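Local coordinates for protein KLLA0E08119p (Kluyveromyces lactis, PDB 3VA7) that probably carboxylates urea with ATP and bicarbonate, using biotin as cofactor, and as a whole protein also hydrolyses the urea-1-carboxylate formed, at residues 264-272 and 359-369. Numbering follows the deposited sequence.
Sequences QKVIEETPA and VSGASIEARLY. With GOL (glycerol), chain E.
Arg367 NE, on strand 362-369, donates to Glu268 OE2 on strand 264-270 at 2.7 Å in a salt bridge, and Arg367 NH2 adds a weak bond to the same oxygen. The carboxylate and guanidinium planes are 43° apart. Arg367 NH1 bonds in plane to Tyr369 OH at 3.1 Å. Lys265 CB lies over one face of the Arg367 guanidinium, offset toward its rim, 3.7 Å from Arg367 NH2. A water donates to Lys265 O and also meets Tyr369 OH. Glu325 takes salt bridges from both Arg367 NH2 and Lys265 NZ; a glycerol bonds to the same lysine.

Glu268 turns at chi2 (93°), which brings its OE1 within 2.5 Å of Glu365 OE2. With an alanine in place of Arg367, Glu268 OE2 would probably lose its charged mate and Tyr369 OH its guanidinium donor.

The strands run antiparallel, 169° apart. Glu268 N donates to Glu365 O and Thr270 N to Ser363 O; Ser363 N returns a bond to Thr270 O at 2.8 Å. Arg367 N donates to Val266 O. The hydroxyls go to outside carbonyls: Thr270 OG1 to Glu254, Ser363 OG to Val418.

Both strands belong to the antiparallel sheet of the biotin carboxylase part, whose active site Lys265 and Arg367 probably line, as in relatives. Strand 249-261 flanks 264-270, strand 412-420 flanks 362-369, and helix 326-333 packs over Thr270, Ser363 and Glu365.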
loop_
_atom_site.group_PDB
_atom_site.type_symbol
_atom_site.label_atom_id
_atom_site.label_comp_id
_atom_site.label_asym_id
_atom_site.label_seq_id
_atom_site.Cartn_x
_atom_site.Cartn_y
_atom_site.Cartn_z
ATOM N N GLN A 264 -16.275 -2.607 28.942
ATOM C CA GLN A 264 -16.040 -1.524 28.007
ATOM C C GLN A 264 -17.194 -1.469 26.997
ATOM O O GLN A 264 -17.464 -2.446 26.283
ATOM C CB GLN A 264 -14.686 -1.696 27.351
ATOM C CG GLN A 264 -13.542 -1.848 28.344
ATOM C CD GLN A 264 -12.290 -2.397 27.690
ATOM O OE1 GLN A 264 -11.684 -1.734 26.848
ATOM N NE2 GLN A 264 -11.892 -3.620 28.065
ATOM N N LYS A 265 -17.907 -0.343 26.961
ATOM C CA LYS A 265 -19.150 -0.287 26.197
ATOM C C LYS A 265 -18.878 -0.457 24.703
ATOM O O LYS A 265 -17.820 -0.013 24.243
ATOM C CB LYS A 265 -19.895 0.990 26.528
ATOM C CG LYS A 265 -20.059 1.140 28.034
ATOM C CD LYS A 265 -21.134 2.159 28.395
ATOM C CE LYS A 265 -20.527 3.486 28.681
ATOM N NZ LYS A 265 -21.290 4.207 29.733
ATOM N N VAL A 266 -19.765 -1.168 23.980
ATOM C CA VAL A 266 -19.607 -1.328 22.519
ATOM C C VAL A 266 -20.856 -0.944 21.762
ATOM O O VAL A 266 -20.748 -0.342 20.687
ATOM C CB VAL A 266 -19.056 -2.729 22.006
ATOM C CG1 VAL A 266 -18.319 -3.499 23.075
ATOM C CG2 VAL A 266 -20.133 -3.586 21.480
ATOM N N ILE A 267 -22.032 -1.267 22.316
ATOM C CA ILE A 267 -23.296 -0.804 21.741
ATOM C C ILE A 267 -24.228 -0.196 22.780
ATOM O O ILE A 267 -24.444 -0.764 23.866
ATOM C CB ILE A 267 -24.050 -1.930 20.941
ATOM C CG1 ILE A 267 -23.450 -2.096 19.553
ATOM C CG2 ILE A 267 -25.556 -1.670 20.780
ATOM C CD1 ILE A 267 -22.754 -3.407 19.386
ATOM N N GLU A 268 -24.813 0.954 22.423
ATOM C CA GLU A 268 -25.785 1.612 23.289
ATOM C C GLU A 268 -27.053 1.937 22.532
ATOM O O GLU A 268 -27.038 2.043 21.314
ATOM C CB GLU A 268 -25.185 2.869 23.922
ATOM C CG GLU A 268 -23.734 2.716 24.388
ATOM C CD GLU A 268 -22.685 3.138 23.331
ATOM O OE1 GLU A 268 -23.034 3.557 22.201
ATOM O OE2 GLU A 268 -21.480 3.066 23.640
ATOM N N GLU A 269 -28.144 2.098 23.269
ATOM C CA GLU A 269 -29.462 2.379 22.694
ATOM C C GLU A 269 -30.403 3.229 23.601
ATOM O O GLU A 269 -30.260 3.292 24.826
ATOM C CB GLU A 269 -30.176 1.061 22.350
ATOM C CG GLU A 269 -30.696 0.282 23.567
ATOM C CD GLU A 269 -31.472 -0.970 23.135
ATOM O OE1 GLU A 269 -31.117 -2.130 23.588
ATOM O OE2 GLU A 269 -32.429 -0.762 22.331
ATOM N N THR A 270 -31.392 3.830 22.956
ATOM C CA THR A 270 -32.384 4.642 23.596
ATOM C C THR A 270 -33.656 4.536 22.744
ATOM O O THR A 270 -33.579 4.419 21.503
ATOM C CB THR A 270 -31.882 6.129 23.780
ATOM O OG1 THR A 270 -32.617 6.768 24.823
ATOM C CG2 THR A 270 -32.031 6.971 22.524
ATOM N N PRO A 271 -34.830 4.511 23.403
ATOM C CA PRO A 271 -35.065 4.387 24.864
ATOM C C PRO A 271 -34.573 3.068 25.357
ATOM O O PRO A 271 -34.342 2.187 24.568
ATOM C CB PRO A 271 -36.597 4.408 24.998
ATOM C CG PRO A 271 -37.100 5.141 23.766
ATOM C CD PRO A 271 -36.066 4.825 22.657
ATOM N N ALA A 272 -34.400 2.923 26.658
ATOM C CA ALA A 272 -34.114 1.612 27.201
ATOM C C ALA A 272 -35.254 0.629 26.824
ATOM O O ALA A 272 -36.444 0.954 26.922
ATOM C CB ALA A 272 -33.950 1.701 28.676
ATOM N N VAL A 359 -39.252 12.874 22.914
ATOM C CA VAL A 359 -38.485 11.753 22.425
ATOM C C VAL A 359 -39.264 11.106 21.312
ATOM O O VAL A 359 -40.463 10.869 21.421
ATOM C CB VAL A 359 -38.134 10.774 23.524
ATOM C CG1 VAL A 359 -39.161 10.814 24.547
ATOM C CG2 VAL A 359 -38.001 9.391 22.963
ATOM N N SER A 360 -38.550 10.802 20.240
ATOM C CA SER A 360 -39.151 10.571 18.957
ATOM C C SER A 360 -38.360 9.471 18.299
ATOM O O SER A 360 -37.218 9.661 17.887
ATOM C CB SER A 360 -39.048 11.866 18.179
ATOM O OG SER A 360 -39.827 11.821 17.021
ATOM N N GLY A 361 -38.975 8.295 18.248
ATOM C CA GLY A 361 -38.358 7.097 17.685
ATOM C C GLY A 361 -37.384 6.418 18.613
ATOM O O GLY A 361 -37.473 6.559 19.831
ATOM N N ALA A 362 -36.448 5.666 18.031
ATOM C CA ALA A 362 -35.425 4.975 18.808
ATOM C C ALA A 362 -34.109 5.082 18.063
ATOM O O ALA A 362 -34.102 5.235 16.841
ATOM C CB ALA A 362 -35.786 3.501 19.056
ATOM N N SER A 363 -33.000 5.005 18.797
ATOM C CA SER A 363 -31.730 5.280 18.189
ATOM C C SER A 363 -30.675 4.438 18.820
ATOM O O SER A 363 -30.731 4.176 20.013
ATOM C CB SER A 363 -31.376 6.768 18.282
ATOM O OG SER A 363 -30.040 7.002 17.930
ATOM N N ILE A 364 -29.745 3.966 17.985
ATOM C CA ILE A 364 -28.670 3.110 18.450
ATOM C C ILE A 364 -27.294 3.415 17.843
ATOM O O ILE A 364 -27.178 3.946 16.734
ATOM C CB ILE A 364 -29.040 1.574 18.504
ATOM C CG1 ILE A 364 -27.852 0.761 18.075
ATOM C CG2 ILE A 364 -30.448 1.115 17.833
ATOM C CD1 ILE A 364 -27.210 0.131 19.256
ATOM N N GLU A 365 -26.265 3.129 18.627
ATOM C CA GLU A 365 -24.895 3.527 18.341
ATOM C C GLU A 365 -24.004 2.295 18.459
ATOM O O GLU A 365 -24.156 1.523 19.395
ATOM C CB GLU A 365 -24.402 4.589 19.341
ATOM C CG GLU A 365 -22.925 4.857 19.208
ATOM C CD GLU A 365 -22.410 5.969 20.102
ATOM O OE1 GLU A 365 -22.253 7.102 19.596
ATOM O OE2 GLU A 365 -22.133 5.714 21.293
ATOM N N ALA A 366 -23.086 2.119 17.515
ATOM C CA ALA A 366 -22.073 1.071 17.596
ATOM C C ALA A 366 -20.707 1.748 17.545
ATOM O O ALA A 366 -20.493 2.736 16.808
ATOM C CB ALA A 366 -22.228 0.058 16.420
ATOM N N ARG A 367 -19.772 1.231 18.322
ATOM C CA ARG A 367 -18.476 1.873 18.388
ATOM C C ARG A 367 -17.444 1.117 17.556
ATOM O O ARG A 367 -17.002 0.022 17.946
ATOM C CB ARG A 367 -18.022 1.903 19.836
ATOM C CG ARG A 367 -18.986 2.496 20.842
ATOM C CD ARG A 367 -18.142 2.981 22.045
ATOM N NE ARG A 367 -18.921 3.556 23.130
ATOM C CZ ARG A 367 -18.392 3.913 24.298
ATOM N NH1 ARG A 367 -17.095 3.757 24.520
ATOM N NH2 ARG A 367 -19.153 4.415 25.249
ATOM N N LEU A 368 -17.049 1.694 16.428
ATOM C CA LEU A 368 -15.997 1.115 15.601
ATOM C C LEU A 368 -14.632 1.414 16.169
ATOM O O LEU A 368 -14.218 2.574 16.204
ATOM C CB LEU A 368 -16.063 1.630 14.158
ATOM C CG LEU A 368 -15.211 0.914 13.069
ATOM C CD1 LEU A 368 -15.852 -0.407 12.598
ATOM C CD2 LEU A 368 -14.951 1.841 11.857
ATOM N N TYR A 369 -13.944 0.352 16.595
ATOM C CA TYR A 369 -12.575 0.402 17.140
ATOM C C TYR A 369 -11.535 -0.228 16.200
ATOM O O TYR A 369 -11.804 -1.258 15.554
ATOM C CB TYR A 369 -12.510 -0.355 18.477
ATOM C CG TYR A 369 -13.155 0.356 19.656
ATOM C CD1 TYR A 369 -12.458 1.357 20.332
ATOM C CD2 TYR A 369 -14.422 -0.000 20.125
ATOM C CE1 TYR A 369 -13.008 2.032 21.412
ATOM C CE2 TYR A 369 -14.985 0.658 21.209
ATOM C CZ TYR A 369 -14.258 1.682 21.857
ATOM O OH TYR A 369 -14.747 2.407 22.929
HETATM C C1 GOL E . -17.974 5.562 30.182
HETATM O O1 GOL E . -18.797 5.060 31.226
HETATM C C2 GOL E . -18.636 6.627 29.269
HETATM O O2 GOL E . -19.379 6.088 28.199
HETATM C C3 GOL E . -17.556 7.467 28.581
HETATM O O3 GOL E . -18.143 8.638 28.062
HETATM O O HOH W 1 -15.059 0.804 25.104
#